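Local coordinates for alginate biosynthesis protein AlgX (Pseudomonas aeruginosa, PDB 4KNC) that takes part in O-acetylation of the exopolysaccharide alginate and protects the polymer from degradation as it crosses the periplasm, at residues 32-46 with 194-208. Numbering follows the deposited sequence.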
loop_
_atom_site.group_PDB
_atom_site.type_symbol
_atom_site.label_atom_id
_atom_site.label_comp_id
_atom_site.label_asym_id
_atom_site.label_seq_id
_atom_site.Cartn_x
_atom_site.Cartn_y
_atom_site.Cartn_z
ATOM N N LEU A 32 1.204 -1.534 21.176
ATOM C CA LEU A 32 1.741 -2.872 21.415
ATOM C C LEU A 32 1.332 -3.959 20.415
ATOM O O LEU A 32 2.070 -4.923 20.224
ATOM C CB LEU A 32 1.424 -3.325 22.839
ATOM C CG LEU A 32 2.324 -2.667 23.880
ATOM C CD1 LEU A 32 1.995 -3.162 25.313
ATOM C CD2 LEU A 32 3.764 -2.929 23.515
ATOM N N GLY A 33 0.173 -3.798 19.782
ATOM C CA GLY A 33 -0.383 -4.824 18.909
ATOM C C GLY A 33 0.445 -5.123 17.666
ATOM O O GLY A 33 0.278 -6.171 17.032
ATOM N N PHE A 34 1.341 -4.201 17.322
ATOM C CA PHE A 34 2.232 -4.370 16.187
ATOM C C PHE A 34 3.447 -5.257 16.504
ATOM O O PHE A 34 4.257 -5.536 15.616
ATOM C CB PHE A 34 2.697 -2.991 15.699
ATOM C CG PHE A 34 3.420 -3.020 14.376
ATOM C CD1 PHE A 34 2.754 -3.354 13.212
ATOM C CD2 PHE A 34 4.766 -2.699 14.299
ATOM C CE1 PHE A 34 3.429 -3.375 11.985
ATOM C CE2 PHE A 34 5.446 -2.719 13.082
ATOM C CZ PHE A 34 4.781 -3.055 11.925
ATOM N N PHE A 35 3.572 -5.707 17.753
ATOM C CA PHE A 35 4.767 -6.450 18.169
ATOM C C PHE A 35 4.496 -7.858 18.714
ATOM O O PHE A 35 5.415 -8.553 19.133
ATOM C CB PHE A 35 5.557 -5.641 19.193
ATOM C CG PHE A 35 5.829 -4.231 18.762
ATOM C CD1 PHE A 35 6.871 -3.951 17.890
ATOM C CD2 PHE A 35 5.033 -3.187 19.213
ATOM C CE1 PHE A 35 7.121 -2.640 17.474
ATOM C CE2 PHE A 35 5.271 -1.875 18.797
ATOM C CZ PHE A 35 6.318 -1.600 17.927
ATOM N N THR A 36 3.233 -8.273 18.684
ATOM C CA THR A 36 2.781 -9.505 19.329
ATOM C C THR A 36 3.390 -10.807 18.794
ATOM O O THR A 36 3.287 -11.079 17.604
ATOM C CB THR A 36 1.254 -9.619 19.164
ATOM O OG1 THR A 36 0.665 -8.333 19.393
ATOM C CG2 THR A 36 0.669 -10.639 20.122
ATOM N N HIS A 37 4.073 -11.588 19.638
ATOM C CA HIS A 37 4.691 -11.115 20.867
ATOM C C HIS A 37 6.213 -11.218 20.632
ATOM O O HIS A 37 6.657 -11.943 19.729
ATOM C CB HIS A 37 4.227 -11.918 22.099
ATOM C CG HIS A 37 4.789 -13.308 22.188
ATOM N ND1 HIS A 37 4.036 -14.433 21.919
ATOM C CD2 HIS A 37 6.018 -13.756 22.546
ATOM C CE1 HIS A 37 4.782 -15.510 22.085
ATOM N NE2 HIS A 37 5.989 -15.128 22.464
ATOM N N LEU A 38 7.010 -10.494 21.414
ATOM C CA LEU A 38 8.447 -10.393 21.136
ATOM C C LEU A 38 9.236 -11.533 21.747
ATOM O O LEU A 38 8.987 -11.911 22.882
ATOM C CB LEU A 38 9.007 -9.066 21.646
ATOM C CG LEU A 38 8.444 -7.809 20.986
ATOM C CD1 LEU A 38 8.774 -6.604 21.859
ATOM C CD2 LEU A 38 9.014 -7.632 19.561
ATOM N N VAL A 39 10.163 -12.094 20.974
ATOM C CA VAL A 39 11.103 -13.090 21.474
ATOM C C VAL A 39 12.540 -12.650 21.185
ATOM O O VAL A 39 12.817 -12.005 20.173
ATOM C CB VAL A 39 10.846 -14.509 20.915
ATOM C CG1 VAL A 39 9.490 -15.011 21.351
ATOM C CG2 VAL A 39 10.962 -14.537 19.402
ATOM N N GLN A 40 13.432 -12.996 22.104
ATOM C CA GLN A 40 14.829 -12.586 22.068
ATOM C C GLN A 40 15.614 -13.607 21.288
ATOM O O GLN A 40 15.698 -14.768 21.682
ATOM C CB GLN A 40 15.387 -12.524 23.502
ATOM C CG GLN A 40 16.860 -12.151 23.605
ATOM C CD GLN A 40 17.117 -10.663 23.373
ATOM O OE1 GLN A 40 16.787 -9.812 24.214
ATOM N NE2 GLN A 40 17.710 -10.343 22.222
ATOM N N ALA A 41 16.193 -13.190 20.171
ATOM C CA ALA A 41 16.998 -14.113 19.382
ATOM C C ALA A 41 18.482 -13.870 19.642
ATOM O O ALA A 41 18.859 -13.358 20.696
ATOM C CB ALA A 41 16.666 -13.988 17.914
ATOM N N GLN A 42 19.331 -14.235 18.692
ATOM C CA GLN A 42 20.765 -14.074 18.897
ATOM C C GLN A 42 21.134 -12.597 18.913
ATOM O O GLN A 42 20.516 -11.792 18.210
ATOM C CB GLN A 42 21.549 -14.826 17.823
ATOM C CG GLN A 42 21.325 -16.323 17.842
ATOM C CD GLN A 42 22.187 -17.053 16.823
ATOM O OE1 GLN A 42 21.930 -16.996 15.621
ATOM N NE2 GLN A 42 23.223 -17.736 17.302
ATOM N N ASP A 43 22.129 -12.244 19.724
ATOM C CA ASP A 43 22.579 -10.862 19.819
ATOM C C ASP A 43 21.386 -10.003 20.263
ATOM O O ASP A 43 20.629 -10.401 21.149
ATOM C CB ASP A 43 23.171 -10.422 18.468
ATOM C CG ASP A 43 23.758 -9.028 18.503
ATOM O OD1 ASP A 43 24.874 -8.852 19.038
ATOM O OD2 ASP A 43 23.087 -8.107 17.988
ATOM N N ASP A 44 21.205 -8.843 19.646
ATOM C CA ASP A 44 20.074 -7.981 19.956
ATOM C C ASP A 44 18.912 -8.207 18.971
ATOM O O ASP A 44 18.039 -7.342 18.817
ATOM C CB ASP A 44 20.508 -6.516 19.907
ATOM C CG ASP A 44 21.276 -6.086 21.140
ATOM O OD1 ASP A 44 21.635 -6.958 21.964
ATOM O OD2 ASP A 44 21.520 -4.866 21.280
ATOM N N TRP A 45 18.908 -9.350 18.289
ATOM C CA TRP A 45 17.780 -9.684 17.419
ATOM C C TRP A 45 16.517 -9.958 18.244
ATOM O O TRP A 45 16.544 -10.696 19.230
ATOM C CB TRP A 45 18.120 -10.851 16.478
ATOM C CG TRP A 45 18.930 -10.391 15.299
ATOM C CD1 TRP A 45 20.279 -10.165 15.267
ATOM C CD2 TRP A 45 18.435 -10.043 14.000
ATOM N NE1 TRP A 45 20.653 -9.720 14.023
ATOM C CE2 TRP A 45 19.539 -9.636 13.226
ATOM C CE3 TRP A 45 17.166 -10.051 13.411
ATOM C CZ2 TRP A 45 19.414 -9.231 11.895
ATOM C CZ3 TRP A 45 17.042 -9.655 12.087
ATOM C CH2 TRP A 45 18.161 -9.255 11.344
ATOM N N LEU A 46 15.426 -9.310 17.856
ATOM C CA LEU A 46 14.109 -9.641 18.374
ATOM C C LEU A 46 13.229 -10.078 17.197
ATOM O O LEU A 46 13.399 -9.592 16.077
ATOM C CB LEU A 46 13.469 -8.426 19.061
ATOM C CG LEU A 46 14.139 -7.772 20.273
ATOM C CD1 LEU A 46 13.205 -6.702 20.871
ATOM C CD2 LEU A 46 14.532 -8.799 21.341
ATOM N N THR A 194 11.890 -0.168 16.238
ATOM C CA THR A 194 10.598 -0.165 16.931
ATOM C C THR A 194 10.398 -1.351 17.881
ATOM O O THR A 194 9.703 -1.233 18.892
ATOM C CB THR A 194 9.412 -0.129 15.942
ATOM O OG1 THR A 194 9.455 -1.289 15.099
ATOM C CG2 THR A 194 9.457 1.133 15.089
ATOM N N PHE A 195 10.992 -2.499 17.573
ATOM C CA PHE A 195 10.791 -3.661 18.443
ATOM C C PHE A 195 11.571 -3.403 19.727
ATOM O O PHE A 195 11.125 -3.767 20.813
ATOM C CB PHE A 195 11.293 -4.991 17.835
ATOM C CG PHE A 195 10.689 -5.356 16.487
ATOM C CD1 PHE A 195 9.745 -4.553 15.867
ATOM C CD2 PHE A 195 11.095 -6.515 15.842
ATOM C CE1 PHE A 195 9.210 -4.902 14.622
ATOM C CE2 PHE A 195 10.566 -6.874 14.591
ATOM C CZ PHE A 195 9.621 -6.064 13.988
ATOM N N HIS A 196 12.752 -2.799 19.581
ATOM C CA HIS A 196 13.623 -2.492 20.717
ATOM C C HIS A 196 12.948 -1.462 21.629
ATOM O O HIS A 196 12.997 -1.592 22.849
ATOM C CB HIS A 196 14.979 -1.967 20.244
ATOM C CG HIS A 196 15.888 -3.017 19.685
ATOM N ND1 HIS A 196 16.874 -2.731 18.766
ATOM C CD2 HIS A 196 15.995 -4.343 19.951
ATOM C CE1 HIS A 196 17.547 -3.836 18.483
ATOM N NE2 HIS A 196 17.036 -4.826 19.192
ATOM N N LYS A 197 12.301 -0.463 21.030
ATOM C CA LYS A 197 11.562 0.537 21.789
ATOM C C LYS A 197 10.373 -0.075 22.514
ATOM O O LYS A 197 10.075 0.296 23.667
ATOM C CB LYS A 197 11.078 1.673 20.893
ATOM C CG LYS A 197 12.192 2.550 20.345
ATOM C CD LYS A 197 11.618 3.712 19.562
ATOM C CE LYS A 197 12.681 4.377 18.706
ATOM N NZ LYS A 197 12.068 5.370 17.778
ATOM N N ALA A 198 9.697 -1.007 21.848
ATOM C CA ALA A 198 8.555 -1.681 22.469
ATOM C C ALA A 198 9.027 -2.506 23.669
ATOM O O ALA A 198 8.420 -2.490 24.745
ATOM C CB ALA A 198 7.816 -2.582 21.435
ATOM N N ALA A 199 10.122 -3.230 23.473
ATOM C CA ALA A 199 10.713 -4.014 24.552
ATOM C C ALA A 199 11.174 -3.126 25.713
ATOM O O ALA A 199 11.106 -3.538 26.871
ATOM C CB ALA A 199 11.868 -4.874 24.037
ATOM N N ALA A 200 11.636 -1.912 25.401
ATOM C CA ALA A 200 12.022 -0.947 26.430
ATOM C C ALA A 200 10.804 -0.510 27.231
ATOM O O ALA A 200 10.862 -0.391 28.452
ATOM C CB ALA A 200 12.704 0.269 25.806
ATOM N N GLN A 201 9.697 -0.266 26.542
ATOM C CA GLN A 201 8.482 0.153 27.224
ATOM C C GLN A 201 7.939 -0.951 28.137
ATOM O O GLN A 201 7.477 -0.674 29.255
ATOM C CB GLN A 201 7.424 0.583 26.214
ATOM C CG GLN A 201 6.383 1.531 26.768
ATOM C CD GLN A 201 5.235 0.806 27.408
ATOM O OE1 GLN A 201 4.753 -0.198 26.882
ATOM N NE2 GLN A 201 4.787 1.299 28.565
ATOM N N LEU A 202 8.024 -2.194 27.666
ATOM C CA LEU A 202 7.524 -3.354 28.409
ATOM C C LEU A 202 8.411 -3.811 29.562
ATOM O O LEU A 202 7.914 -4.274 30.581
ATOM C CB LEU A 202 7.377 -4.560 27.481
ATOM C CG LEU A 202 6.248 -4.602 26.455
ATOM C CD1 LEU A 202 6.307 -5.909 25.684
ATOM C CD2 LEU A 202 4.926 -4.470 27.140
ATOM N N CYS A 203 9.721 -3.714 29.379
ATOM C CA CYS A 203 10.673 -4.427 30.231
ATOM C C CYS A 203 11.752 -3.518 30.792
ATOM O O CYS A 203 12.550 -3.935 31.633
ATOM C CB CYS A 203 11.348 -5.562 29.437
ATOM S SG CYS A 203 10.242 -6.906 28.906
ATOM N N GLY A 204 11.801 -2.283 30.307
ATOM C CA GLY A 204 12.851 -1.366 30.719
ATOM C C GLY A 204 14.188 -1.730 30.092
ATOM O O GLY A 204 15.233 -1.213 30.490
ATOM N N ASN A 205 14.157 -2.628 29.110
ATOM C CA ASN A 205 15.364 -2.992 28.378
ATOM C C ASN A 205 15.937 -1.800 27.619
ATOM O O ASN A 205 15.261 -0.797 27.402
ATOM C CB ASN A 205 15.084 -4.151 27.414
ATOM C CG ASN A 205 14.823 -5.452 28.136
ATOM O OD1 ASN A 205 14.441 -5.451 29.304
ATOM N ND2 ASN A 205 15.043 -6.567 27.456
ATOM N N SER A 206 17.195 -1.908 27.224
ATOM C CA SER A 206 17.827 -0.856 26.447
ATOM C C SER A 206 18.638 -1.505 25.335
ATOM O O SER A 206 19.437 -2.400 25.598
ATOM C CB SER A 206 18.730 -0.010 27.344
ATOM O OG SER A 206 18.963 1.259 26.766
ATOM N N TYR A 207 18.417 -1.074 24.094
ATOM C CA TYR A 207 19.139 -1.645 22.955
ATOM C C TYR A 207 19.903 -0.571 22.171
ATOM O O TYR A 207 19.508 0.597 22.129
ATOM C CB TYR A 207 18.191 -2.435 22.034
ATOM C CG TYR A 207 17.552 -3.673 22.663
ATOM C CD1 TYR A 207 16.333 -3.588 23.343
ATOM C CD2 TYR A 207 18.162 -4.920 22.568
ATOM C CE1 TYR A 207 15.744 -4.719 23.920
ATOM C CE2 TYR A 207 17.582 -6.053 23.134
ATOM C CZ TYR A 207 16.375 -5.947 23.807
ATOM O OH TYR A 207 15.809 -7.073 24.362
ATOM N N ALA A 208 21.007 -0.977 21.556
ATOM C CA ALA A 208 21.841 -0.051 20.796
ATOM C C ALA A 208 21.165 0.426 19.518
ATOM O O ALA A 208 20.540 -0.363 18.804
ATOM C CB ALA A 208 23.175 -0.701 20.454
#
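Ala198 sets its methyl over one face of the Phe35 ring, a CH-pi contact with CB 3.6 Å from the ring centroid and almost directly over the ring centre. Phe34 CD2 lies against the opposite face, nearer the rim, while the edge takes Phe195 CD1, 3.6 Å from Phe35 CD1; the two phenyl planes stand at 81°. Beside this aromatic pair, Leu38 and Leu46 reach the helix with their methyls: Leu38 CD2 packs on Phe195 CB, and Leu46 CD1 comes within 3.9 Å of Ala199 CB. These leucines belong to the two-stranded antiparallel hairpin 38-40/46-48 of the SGNH hydrolase-like domain, and helix 194-203 crosses strand 38-40 almost at a right angle. At the start of that helix, Thr194 N is hydrogen-bonded to Asp148, the inferred acid of the catalytic triad, so the packing on Phe35 adjoins the probable active site.

Toward the hairpin turn the contact becomes polar. His196 NE2 donates a nearly straight bond to Asp44 O (2.7 Å, 168°), lying in both the imidazole and carbonyl planes. Gln40, bent at chi2 (76°), brings OE1 to the ring edge of Tyr207, whose OH donates to it at 2.9 Å and accepts from Asn205 ND2. At the far end of the helix the contact runs out toward solvent: Leu32 CD1 still packs on Leu202 CD2, at 3.7 Å, but Leu202 is partly exposed, and OE1 of exposed Gln201 only grazes Leu32, 4.3 Å from its CD1.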